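Local coordinates for protein citryl-spermidine/3,4-dihydroxybenzoyl-citryl-spermidine:spermidine ligase (Bacillus anthracis, PDB 3TO3) that catalyses the ATP-dependent condensation of spermidine with citryl-spermidine intermediates in the biosynthesis of the siderophore petrobactin, at residues V300-I304 against Y363-G367; I56-E61 against E106-V110; I422-I426 against A511-F515; L416-A421 against L451-I455. All coordinates share one frame; numbering follows the deposited sequence.

Contact 1. Residues V300-I304 against Y363-G367; sequences VSLNI and YGSLG
S301 and S365 carry this contact, in which a buried strand of the mixed sheet, 297-306, meets the loop that leads into its antiparallel neighbour 367-371. The two serine hydroxyls serve opposite segments. With OG anti to its own carbonyl carbon (chi1 -75°), the S301 side chain reaches across the gap, and its hydroxyl gives a short hydrogen bond to the backbone carbonyl of G364, OG to O 2.6 Å, arriving tilted from the carbonyl plane. On the way, S301 CB lies against S365 O, an oxygen that Q250 of helix 248-258 also holds through its side-chain amide. S365 OG donates in the other direction, to N303 OD1 at 2.8 Å, with a C=O...O angle of 117° and tilted from the amide plane. The other arm of the N303 amide, ND2, gives a weak hydrogen bond to a water that in turn donates to Y363 O. The V300 side chain lies about 5 Å from that of R285 and about 6 Å from that of K299, both ATP-binding, so the contact stands behind that part of the nucleotide site. Strand pairing with 367-371 is taken up by the backbone of S301 itself, whose N donates to G367 O at 3.3 Å, and V300 CA makes a CA-H...O contact with the same oxygen.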
loop_
_atom_site.group_PDB
_atom_site.type_symbol
_atom_site.label_atom_id
_atom_site.label_comp_id
_atom_site.label_asym_id
_atom_site.label_seq_id
_atom_site.Cartn_x
_atom_site.Cartn_y
_atom_site.Cartn_z
ATOM N N VAL B 300 -4.737 17.112 -11.295
ATOM C CA VAL B 300 -3.572 17.045 -10.422
ATOM C C VAL B 300 -3.135 15.622 -10.149
ATOM O O VAL B 300 -3.903 14.685 -10.340
ATOM C CB VAL B 300 -3.816 17.777 -9.097
ATOM C CG1 VAL B 300 -4.000 19.248 -9.348
ATOM C CG2 VAL B 300 -5.068 17.218 -8.395
ATOM N N SER B 301 -1.881 15.464 -9.736
ATOM C CA SER B 301 -1.335 14.143 -9.438
ATOM C C SER B 301 -2.093 13.472 -8.279
ATOM O O SER B 301 -2.423 14.123 -7.290
ATOM C CB SER B 301 0.133 14.288 -9.061
ATOM O OG SER B 301 0.901 14.543 -10.218
ATOM N N LEU B 302 -2.397 12.189 -8.402
ATOM C CA LEU B 302 -2.959 11.477 -7.264
ATOM C C LEU B 302 -2.357 10.098 -7.185
ATOM O O LEU B 302 -2.487 9.319 -8.123
ATOM C CB LEU B 302 -4.459 11.413 -7.429
ATOM C CG LEU B 302 -5.327 11.090 -6.228
ATOM C CD1 LEU B 302 -5.173 12.135 -5.104
ATOM C CD2 LEU B 302 -6.781 10.963 -6.726
ATOM N N ASN B 303 -1.740 9.714 -6.077
ATOM C CA ASN B 303 -1.174 8.400 -6.185
ATOM C C ASN B 303 -2.131 7.403 -5.552
ATOM O O ASN B 303 -1.918 6.925 -4.449
ATOM C CB ASN B 303 0.123 8.400 -5.355
ATOM C CG ASN B 303 1.366 8.721 -6.187
ATOM O OD1 ASN B 303 1.569 9.863 -6.644
ATOM N ND2 ASN B 303 2.213 7.718 -6.369
ATOM N N ILE B 304 -2.966 6.845 -6.407
ATOM C CA ILE B 304 -3.959 5.852 -6.038
ATOM C C ILE B 304 -4.151 5.075 -7.321
ATOM O O ILE B 304 -3.876 5.563 -8.437
ATOM C CB ILE B 304 -5.377 6.398 -5.554
ATOM C CG1 ILE B 304 -6.149 7.049 -6.696
ATOM C CG2 ILE B 304 -5.312 7.299 -4.321
ATOM C CD1 ILE B 304 -7.590 7.371 -6.329
ATOM N N TYR B 363 7.891 9.471 -9.121
ATOM C CA TYR B 363 7.715 9.802 -10.523
ATOM C C TYR B 363 6.255 10.145 -10.838
ATOM O O TYR B 363 5.360 9.310 -10.651
ATOM C CB TYR B 363 8.125 8.594 -11.361
ATOM C CG TYR B 363 8.264 8.866 -12.847
ATOM C CD1 TYR B 363 9.161 9.829 -13.318
ATOM C CD2 TYR B 363 7.530 8.139 -13.780
ATOM C CE1 TYR B 363 9.300 10.074 -14.673
ATOM C CE2 TYR B 363 7.669 8.371 -15.142
ATOM C CZ TYR B 363 8.558 9.339 -15.580
ATOM O OH TYR B 363 8.702 9.581 -16.919
ATOM N N GLY B 364 6.035 11.350 -11.379
ATOM C CA GLY B 364 4.703 11.828 -11.722
ATOM C C GLY B 364 3.807 12.322 -10.608
ATOM O O GLY B 364 2.623 12.633 -10.812
ATOM N N SER B 365 4.381 12.407 -9.419
ATOM C CA SER B 365 3.604 12.614 -8.207
ATOM C C SER B 365 3.240 14.042 -7.874
ATOM O O SER B 365 2.421 14.260 -6.996
ATOM C CB SER B 365 4.349 12.000 -7.017
ATOM O OG SER B 365 4.218 10.589 -7.080
ATOM N N LEU B 366 3.912 15.021 -8.468
ATOM C CA LEU B 366 3.516 16.393 -8.225
ATOM C C LEU B 366 3.422 17.186 -9.531
ATOM O O LEU B 366 4.392 17.777 -9.976
ATOM C CB LEU B 366 4.618 16.964 -7.341
ATOM C CG LEU B 366 4.394 18.228 -6.561
ATOM C CD1 LEU B 366 3.102 18.131 -5.852
ATOM C CD2 LEU B 366 5.544 18.271 -5.602
ATOM N N GLY B 367 2.223 17.419 -10.005
ATOM C CA GLY B 367 2.089 17.966 -11.325
ATOM C C GLY B 367 0.707 18.517 -11.432
ATOM O O GLY B 367 -0.184 18.064 -10.736
HETATM O O HOH W 1 4.906 7.406 -8.271
#

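Contact 2. Residues I56-E61 against E106-V110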
loop_
_atom_site.group_PDB
_atom_site.type_symbol
_atom_site.label_atom_id
_atom_site.label_comp_id
_atom_site.label_asym_id
_atom_site.label_seq_id
_atom_site.Cartn_x
_atom_site.Cartn_y
_atom_site.Cartn_z
ATOM N N ILE B 56 -17.883 -23.289 -17.182
ATOM C CA ILE B 56 -16.488 -22.967 -16.916
ATOM C C ILE B 56 -15.879 -23.934 -15.919
ATOM O O ILE B 56 -16.408 -24.131 -14.824
ATOM C CB ILE B 56 -16.332 -21.523 -16.371
ATOM C CG1 ILE B 56 -16.933 -20.504 -17.316
ATOM C CG2 ILE B 56 -14.870 -21.172 -16.103
ATOM C CD1 ILE B 56 -17.292 -19.187 -16.605
ATOM N N GLN B 57 -14.747 -24.513 -16.293
ATOM C CA GLN B 57 -14.037 -25.487 -15.452
ATOM C C GLN B 57 -13.235 -24.838 -14.323
ATOM O O GLN B 57 -12.631 -23.786 -14.505
ATOM C CB GLN B 57 -13.064 -26.284 -16.320
ATOM C CG GLN B 57 -13.711 -27.188 -17.342
ATOM C CD GLN B 57 -14.549 -28.278 -16.695
ATOM O OE1 GLN B 57 -14.178 -28.828 -15.647
ATOM N NE2 GLN B 57 -15.698 -28.589 -17.308
ATOM N N GLY B 58 -13.185 -25.490 -13.172
ATOM C CA GLY B 58 -12.255 -25.094 -12.118
ATOM C C GLY B 58 -11.851 -26.294 -11.264
ATOM O O GLY B 58 -12.273 -27.427 -11.526
ATOM N N LEU B 59 -11.018 -26.049 -10.254
ATOM C CA LEU B 59 -10.623 -27.070 -9.284
ATOM C C LEU B 59 -10.631 -26.431 -7.911
ATOM O O LEU B 59 -10.161 -25.306 -7.760
ATOM C CB LEU B 59 -9.204 -27.573 -9.562
ATOM C CG LEU B 59 -8.940 -28.484 -10.754
ATOM C CD1 LEU B 59 -7.419 -28.766 -10.873
ATOM C CD2 LEU B 59 -9.724 -29.791 -10.634
ATOM N N ASP B 60 -11.153 -27.133 -6.908
ATOM C CA ASP B 60 -11.144 -26.597 -5.551
ATOM C C ASP B 60 -9.791 -26.836 -4.918
ATOM O O ASP B 60 -8.892 -27.360 -5.563
ATOM C CB ASP B 60 -12.292 -27.139 -4.693
ATOM C CG ASP B 60 -12.225 -28.634 -4.473
ATOM O OD1 ASP B 60 -11.160 -29.257 -4.686
ATOM O OD2 ASP B 60 -13.257 -29.188 -4.042
ATOM N N GLU B 61 -9.625 -26.437 -3.668
ATOM C CA GLU B 61 -8.309 -26.529 -3.044
ATOM C C GLU B 61 -7.836 -27.972 -2.816
ATOM O O GLU B 61 -6.639 -28.233 -2.714
ATOM C CB GLU B 61 -8.256 -25.690 -1.763
ATOM C CG GLU B 61 -9.525 -25.710 -0.932
ATOM C CD GLU B 61 -9.376 -24.932 0.366
ATOM O OE1 GLU B 61 -10.319 -24.977 1.185
ATOM O OE2 GLU B 61 -8.320 -24.283 0.569
ATOM N N GLU B 106 -10.340 -20.856 -8.268
ATOM C CA GLU B 106 -10.713 -22.170 -8.794
ATOM C C GLU B 106 -10.542 -22.232 -10.317
ATOM O O GLU B 106 -10.011 -23.183 -10.863
ATOM C CB GLU B 106 -12.128 -22.559 -8.331
ATOM C CG GLU B 106 -12.219 -22.573 -6.804
ATOM C CD GLU B 106 -13.493 -23.192 -6.227
ATOM O OE1 GLU B 106 -14.563 -23.053 -6.844
ATOM O OE2 GLU B 106 -13.414 -23.813 -5.133
ATOM N N VAL B 107 -10.970 -21.186 -10.997
ATOM C CA VAL B 107 -10.808 -21.095 -12.432
ATOM C C VAL B 107 -9.340 -21.052 -12.881
ATOM O O VAL B 107 -8.980 -21.601 -13.912
ATOM C CB VAL B 107 -11.613 -19.867 -12.931
ATOM C CG1 VAL B 107 -11.128 -19.380 -14.278
ATOM C CG2 VAL B 107 -13.063 -20.246 -12.967
ATOM N N PHE B 108 -8.483 -20.414 -12.096
ATOM C CA PHE B 108 -7.066 -20.343 -12.447
ATOM C C PHE B 108 -6.170 -21.481 -11.899
ATOM O O PHE B 108 -4.934 -21.437 -12.022
ATOM C CB PHE B 108 -6.505 -18.927 -12.253
ATOM C CG PHE B 108 -7.137 -17.906 -13.190
ATOM C CD1 PHE B 108 -7.035 -18.052 -14.569
ATOM C CD2 PHE B 108 -7.846 -16.828 -12.703
ATOM C CE1 PHE B 108 -7.627 -17.137 -15.440
ATOM C CE2 PHE B 108 -8.443 -15.894 -13.579
ATOM C CZ PHE B 108 -8.331 -16.055 -14.945
ATOM N N ARG B 109 -6.783 -22.482 -11.268
ATOM C CA ARG B 109 -6.056 -23.717 -11.005
ATOM C C ARG B 109 -5.996 -24.535 -12.307
ATOM O O ARG B 109 -5.097 -25.333 -12.527
ATOM C CB ARG B 109 -6.710 -24.536 -9.897
ATOM C CG ARG B 109 -6.570 -23.946 -8.527
ATOM C CD ARG B 109 -6.673 -25.019 -7.417
ATOM N NE ARG B 109 -6.476 -24.384 -6.115
ATOM C CZ ARG B 109 -7.399 -23.664 -5.480
ATOM N NH1 ARG B 109 -8.613 -23.508 -6.003
ATOM N NH2 ARG B 109 -7.112 -23.111 -4.309
ATOM N N VAL B 110 -7.003 -24.357 -13.146
ATOM C CA VAL B 110 -7.058 -24.997 -14.442
ATOM C C VAL B 110 -6.265 -24.227 -15.486
ATOM O O VAL B 110 -5.552 -24.811 -16.285
ATOM C CB VAL B 110 -8.523 -25.147 -14.884
ATOM C CG1 VAL B 110 -8.605 -25.640 -16.303
ATOM C CG2 VAL B 110 -9.272 -26.080 -13.925
HETATM O O HOH W 2 -10.913 -22.364 -16.655
#
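R109 runs alongside the backbone at the end of strand 52-59 and shows how one long side chain can follow a backbone from a strand into a turn. Its CB starts against L59 CB, 3.9 Å away. The chain is then extended from CG to NE, and CD passes the carbonyl oxygen L59 O at 3.5 Å. At the tip, NH1 turns back to donate to that same L59 O over 3.0 Å, while NH2 lies near E61 CB. The backbone of D60 and E61 covers one face of the guanidinium, with E61 CA over its centre. One turn earlier, E106 O accepts from L59 N at 3.1 Å, a bond that comes from above the carbonyl plane, 44° out of it. E106 CB also touches L59 O, whereas its carboxylate is taken up by Y68, R89 and Q102. G58 leaves the two backbones in direct contact: its CA is 3.2 Å from E106 O. Around it, V110 CG2 packs on G58 CA and on L59 CG, and V107 CG2 meets I56 CG2 at 3.7 Å. A water spans Q57 O and, weakly, V107 O. The segments 106-110 and 56-59 cross at 91°, with helix 100-110 against the antiparallel sheet beside strand 65-74, while helix 18-37 adds V32 against I56 and L35 against F108.

Contact 3. Residues I422-I426 against A511-F515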
loop_
_atom_site.group_PDB
_atom_site.type_symbol
_atom_site.label_atom_id
_atom_site.label_comp_id
_atom_site.label_asym_id
_atom_site.label_seq_id
_atom_site.Cartn_x
_atom_site.Cartn_y
_atom_site.Cartn_z
ATOM N N ILE B 422 -20.219 11.625 -33.312
ATOM C CA ILE B 422 -19.323 10.602 -33.816
ATOM C C ILE B 422 -18.618 11.028 -35.114
ATOM O O ILE B 422 -17.426 10.771 -35.316
ATOM C CB ILE B 422 -20.069 9.254 -33.994
ATOM C CG1 ILE B 422 -20.181 8.541 -32.651
ATOM C CG2 ILE B 422 -19.349 8.342 -35.004
ATOM C CD1 ILE B 422 -21.290 9.036 -31.767
ATOM N N ILE B 423 -19.358 11.678 -35.997
ATOM C CA ILE B 423 -18.795 12.072 -37.280
ATOM C C ILE B 423 -17.545 12.975 -37.176
ATOM O O ILE B 423 -16.580 12.756 -37.897
ATOM C CB ILE B 423 -19.880 12.670 -38.191
ATOM C CG1 ILE B 423 -20.979 11.627 -38.423
ATOM C CG2 ILE B 423 -19.288 13.191 -39.532
ATOM C CD1 ILE B 423 -20.479 10.336 -39.021
ATOM N N PRO B 424 -17.557 13.983 -36.280
ATOM C CA PRO B 424 -16.407 14.894 -36.252
ATOM C C PRO B 424 -15.152 14.209 -35.744
ATOM O O PRO B 424 -14.070 14.558 -36.180
ATOM C CB PRO B 424 -16.837 16.002 -35.287
ATOM C CG PRO B 424 -18.334 15.894 -35.231
ATOM C CD PRO B 424 -18.616 14.424 -35.357
ATOM N N VAL B 425 -15.288 13.258 -34.830
ATOM C CA VAL B 425 -14.132 12.496 -34.415
ATOM C C VAL B 425 -13.550 11.738 -35.603
ATOM O O VAL B 425 -12.339 11.746 -35.806
ATOM C CB VAL B 425 -14.469 11.481 -33.297
ATOM C CG1 VAL B 425 -13.231 10.705 -32.932
ATOM C CG2 VAL B 425 -15.052 12.183 -32.059
ATOM N N ILE B 426 -14.409 11.093 -36.394
ATOM C CA ILE B 426 -13.948 10.301 -37.543
ATOM C C ILE B 426 -13.384 11.234 -38.615
ATOM O O ILE B 426 -12.365 10.938 -39.259
ATOM C CB ILE B 426 -15.096 9.410 -38.118
ATOM C CG1 ILE B 426 -15.520 8.390 -37.067
ATOM C CG2 ILE B 426 -14.664 8.681 -39.369
ATOM C CD1 ILE B 426 -16.723 7.540 -37.456
ATOM N N ALA B 511 -11.742 2.251 -29.748
ATOM C CA ALA B 511 -11.987 3.208 -28.693
ATOM C C ALA B 511 -13.378 3.853 -28.842
ATOM O O ALA B 511 -14.223 3.755 -27.946
ATOM C CB ALA B 511 -10.887 4.224 -28.604
ATOM N N LEU B 512 -13.599 4.537 -29.954
ATOM C CA LEU B 512 -14.896 5.170 -30.191
ATOM C C LEU B 512 -16.092 4.204 -30.130
ATOM O O LEU B 512 -17.102 4.516 -29.493
ATOM C CB LEU B 512 -14.901 5.921 -31.527
ATOM C CG LEU B 512 -16.159 6.744 -31.832
ATOM C CD1 LEU B 512 -16.411 7.895 -30.808
ATOM C CD2 LEU B 512 -16.076 7.293 -33.267
ATOM N N PHE B 513 -15.974 3.050 -30.788
ATOM C CA PHE B 513 -17.124 2.166 -31.029
ATOM C C PHE B 513 -17.217 1.034 -30.030
ATOM O O PHE B 513 -18.081 1.050 -29.188
ATOM C CB PHE B 513 -17.133 1.629 -32.465
ATOM C CG PHE B 513 -17.565 2.656 -33.485
ATOM C CD1 PHE B 513 -18.504 3.614 -33.160
ATOM C CD2 PHE B 513 -17.017 2.679 -34.746
ATOM C CE1 PHE B 513 -18.911 4.564 -34.077
ATOM C CE2 PHE B 513 -17.402 3.628 -35.657
ATOM C CZ PHE B 513 -18.354 4.580 -35.326
ATOM N N LEU B 514 -16.292 0.088 -30.105
ATOM C CA LEU B 514 -16.313 -1.079 -29.253
ATOM C C LEU B 514 -16.455 -0.745 -27.756
ATOM O O LEU B 514 -17.343 -1.265 -27.111
ATOM C CB LEU B 514 -15.085 -1.966 -29.538
ATOM C CG LEU B 514 -15.057 -3.377 -28.932
ATOM C CD1 LEU B 514 -14.012 -4.267 -29.615
ATOM C CD2 LEU B 514 -14.759 -3.302 -27.457
ATOM N N PHE B 515 -15.607 0.112 -27.198
ATOM C CA PHE B 515 -15.671 0.385 -25.744
ATOM C C PHE B 515 -16.566 1.549 -25.342
ATOM O O PHE B 515 -16.695 1.835 -24.163
ATOM C CB PHE B 515 -14.274 0.636 -25.129
ATOM C CG PHE B 515 -13.394 -0.572 -25.131
ATOM C CD1 PHE B 515 -13.765 -1.720 -24.439
ATOM C CD2 PHE B 515 -12.186 -0.572 -25.849
ATOM C CE1 PHE B 515 -12.950 -2.856 -24.462
ATOM C CE2 PHE B 515 -11.356 -1.702 -25.872
ATOM C CZ PHE B 515 -11.737 -2.845 -25.182
#
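This is a wholly apolar helix-helix contact in the buried interior of the region matched by the FhuF-like family, where I422, V425 and I426 of helix 410-432 meet L512 and F513 of helix 502-528. The short segments run at 133° to each other and their axes come no closer than 11.8 Å, a wide spacing bridged by side chains alone. No hydrogen bond passes between them. L512 supplies the central methyl. Its CB points toward the other helix, and with CG anti to the backbone N (chi1 -174°) CD2 meets I422 CG2 at 3.9 Å and I426 CG1 at 4.0 Å, with V425 CG1 a little farther off. The branches of L512 and I426 meet at about a right angle, those of L512 and I422 more obliquely. F513 enters beside it by the far end of its ring: CZ touches I422 CG2 at 3.9 Å and I426 CD1 at 4.0 Å, both methyls approaching obliquely to the ring. Within its own helix, L512 CD2 lies over one face of the F513 ring toward the rim, so leucine and phenylalanine present themselves to the two isoleucines as a single surface. Both segments depart from regular helix, the first with a kink at P424 and the second with a wider pi-type turn. Helix 532-547 packs alongside, W536 meeting F513 edge-to-face and I543 and F547 touching I426, while helix 336-342 covers P424 with Y337, L338 and S342.

Contact 4. Residues L416-A421 against L451-I455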
loop_
_atom_site.group_PDB
_atom_site.type_symbol
_atom_site.label_atom_id
_atom_site.label_comp_id
_atom_site.label_asym_id
_atom_site.label_seq_id
_atom_site.Cartn_x
_atom_site.Cartn_y
_atom_site.Cartn_z
ATOM N N LEU B 416 -29.137 12.272 -35.070
ATOM C CA LEU B 416 -28.531 13.530 -34.625
ATOM C C LEU B 416 -27.284 13.299 -33.806
ATOM O O LEU B 416 -26.334 14.057 -33.940
ATOM C CB LEU B 416 -29.490 14.371 -33.816
ATOM C CG LEU B 416 -30.500 15.025 -34.729
ATOM C CD1 LEU B 416 -31.853 15.203 -34.004
ATOM C CD2 LEU B 416 -29.897 16.334 -35.256
ATOM N N LEU B 417 -27.295 12.271 -32.956
ATOM C CA LEU B 417 -26.179 12.032 -32.065
ATOM C C LEU B 417 -24.941 11.701 -32.890
ATOM O O LEU B 417 -23.886 12.292 -32.708
ATOM C CB LEU B 417 -26.472 10.894 -31.063
ATOM C CG LEU B 417 -25.279 10.612 -30.140
ATOM C CD1 LEU B 417 -25.019 11.752 -29.095
ATOM C CD2 LEU B 417 -25.426 9.251 -29.450
ATOM N N ILE B 418 -25.093 10.748 -33.797
ATOM C CA ILE B 418 -24.029 10.333 -34.678
ATOM C C ILE B 418 -23.524 11.546 -35.489
ATOM O O ILE B 418 -22.301 11.767 -35.592
ATOM C CB ILE B 418 -24.517 9.241 -35.651
ATOM C CG1 ILE B 418 -25.065 8.019 -34.890
ATOM C CG2 ILE B 418 -23.431 8.824 -36.577
ATOM C CD1 ILE B 418 -24.133 7.480 -33.896
ATOM N N GLN B 419 -24.458 12.334 -36.037
ATOM C CA GLN B 419 -24.092 13.460 -36.914
ATOM C C GLN B 419 -23.311 14.545 -36.203
ATOM O O GLN B 419 -22.426 15.137 -36.796
ATOM C CB GLN B 419 -25.296 14.089 -37.620
ATOM C CG GLN B 419 -25.987 13.184 -38.601
ATOM C CD GLN B 419 -26.958 13.929 -39.502
ATOM O OE1 GLN B 419 -27.302 15.088 -39.253
ATOM N NE2 GLN B 419 -27.387 13.272 -40.572
ATOM N N LYS B 420 -23.672 14.824 -34.954
ATOM C CA LYS B 420 -23.010 15.853 -34.154
ATOM C C LYS B 420 -21.876 15.396 -33.255
ATOM O O LYS B 420 -21.121 16.216 -32.756
ATOM C CB LYS B 420 -24.054 16.559 -33.293
ATOM C CG LYS B 420 -24.756 17.719 -33.971
ATOM C CD LYS B 420 -25.558 17.314 -35.189
ATOM C CE LYS B 420 -25.992 18.558 -35.991
ATOM N NZ LYS B 420 -26.300 18.214 -37.416
ATOM N N ALA B 421 -21.721 14.094 -33.068
ATOM C CA ALA B 421 -20.787 13.587 -32.070
ATOM C C ALA B 421 -19.753 12.681 -32.673
ATOM O O ALA B 421 -18.565 12.817 -32.397
ATOM C CB ALA B 421 -21.485 12.887 -30.927
ATOM N N LEU B 451 -31.842 17.555 -27.303
ATOM C CA LEU B 451 -31.547 17.558 -28.730
ATOM C C LEU B 451 -30.041 17.729 -28.914
ATOM O O LEU B 451 -29.480 18.714 -28.439
ATOM C CB LEU B 451 -32.231 18.739 -29.405
ATOM C CG LEU B 451 -31.989 18.794 -30.911
ATOM C CD1 LEU B 451 -32.793 17.679 -31.546
ATOM C CD2 LEU B 451 -32.350 20.156 -31.527
ATOM N N PRO B 452 -29.382 16.765 -29.581
ATOM C CA PRO B 452 -27.921 16.863 -29.685
ATOM C C PRO B 452 -27.499 18.028 -30.572
ATOM O O PRO B 452 -27.976 18.146 -31.702
ATOM C CB PRO B 452 -27.520 15.510 -30.294
ATOM C CG PRO B 452 -28.691 14.562 -29.908
ATOM C CD PRO B 452 -29.892 15.463 -30.050
ATOM N N VAL B 453 -26.580 18.847 -30.064
ATOM C CA VAL B 453 -26.105 20.047 -30.742
ATOM C C VAL B 453 -24.685 19.890 -31.298
ATOM O O VAL B 453 -24.448 20.090 -32.493
ATOM C CB VAL B 453 -26.236 21.308 -29.854
ATOM C CG1 VAL B 453 -25.719 22.539 -30.589
ATOM C CG2 VAL B 453 -27.700 21.516 -29.461
ATOM N N ARG B 454 -23.733 19.624 -30.402
ATOM C CA ARG B 454 -22.325 19.585 -30.744
ATOM C C ARG B 454 -21.553 18.771 -29.689
ATOM O O ARG B 454 -22.103 18.430 -28.631
ATOM C CB ARG B 454 -21.783 21.022 -30.892
ATOM C CG ARG B 454 -21.811 21.824 -29.591
ATOM C CD ARG B 454 -22.057 23.285 -29.839
ATOM N NE ARG B 454 -20.835 24.023 -30.140
ATOM C CZ ARG B 454 -20.454 25.132 -29.515
ATOM N NH1 ARG B 454 -21.188 25.638 -28.529
ATOM N NH2 ARG B 454 -19.333 25.726 -29.873
ATOM N N ILE B 455 -20.304 18.418 -30.009
ATOM C CA ILE B 455 -19.452 17.634 -29.120
ATOM C C ILE B 455 -18.266 18.431 -28.525
ATOM O O ILE B 455 -17.689 19.312 -29.173
ATOM C CB ILE B 455 -18.928 16.381 -29.846
ATOM C CG1 ILE B 455 -18.600 15.300 -28.834
ATOM C CG2 ILE B 455 -17.744 16.703 -30.732
ATOM C CD1 ILE B 455 -19.811 14.955 -27.964
HETATM O O HOH W 3 -19.682 18.916 -32.606
#
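Helix 410-432 lies along strand 451-457 of the mixed sheet, the two short segments running in nearly the same direction, 21° apart, with L416 and K420 directed at the strand and L417 and A421 touching it from the flank. At the N-terminal end of the helix segment L416 CD1 meets L451 CD1 at 3.6 Å, the two leucines lying obliquely across each other. L451 CG is anti to its backbone N (chi1 -179°), and the end of the side chain comes back toward the helix. Next along the strand, the P452 ring fits against the helix backbone: CD lies 3.9 Å from L416 CB, and CG sits 4.1 Å from L417 N. The strand is not regular here. V453 and R454 both face V446 of the antiparallel neighbour 443-448, a classic beta bulge, and CB of each points away from the helix; the R454 guanidinium is bonded to R343 O. Past the bulge I455 points its CB toward the helix, and its CD1 touches A421 CB at 4.0 Å. The helix has a wider pi-type turn at 418-421, and a water joins the two segments beside this turn, donating to K420 O at 3.1 Å and accepting from I455 N at 2.7 Å.

From the N terminus, contact 2 closes first, bringing helix 100-110 back onto strand 52-59 after 44 intervening residues, in a separate antiparallel sheet; its centre is about 38 Å from that of contact 1. Contact 1 closes next, within the IucA/IucC region, returning the loop before strand 367-371 to strand 297-306. Contacts 3 and 4 cross: 416-421 and 422-426 follow each other on helix 410-432, the former meeting segment 451-455 of strand 451-457 and the latter helix segment 511-515, and I423 N probably hydrogen-bonds to I418 O where they join. Contacts 1 and 4 lie on opposite sides of the chain's centre yet share the mixed beta-sheet, whose strands come from both family regions.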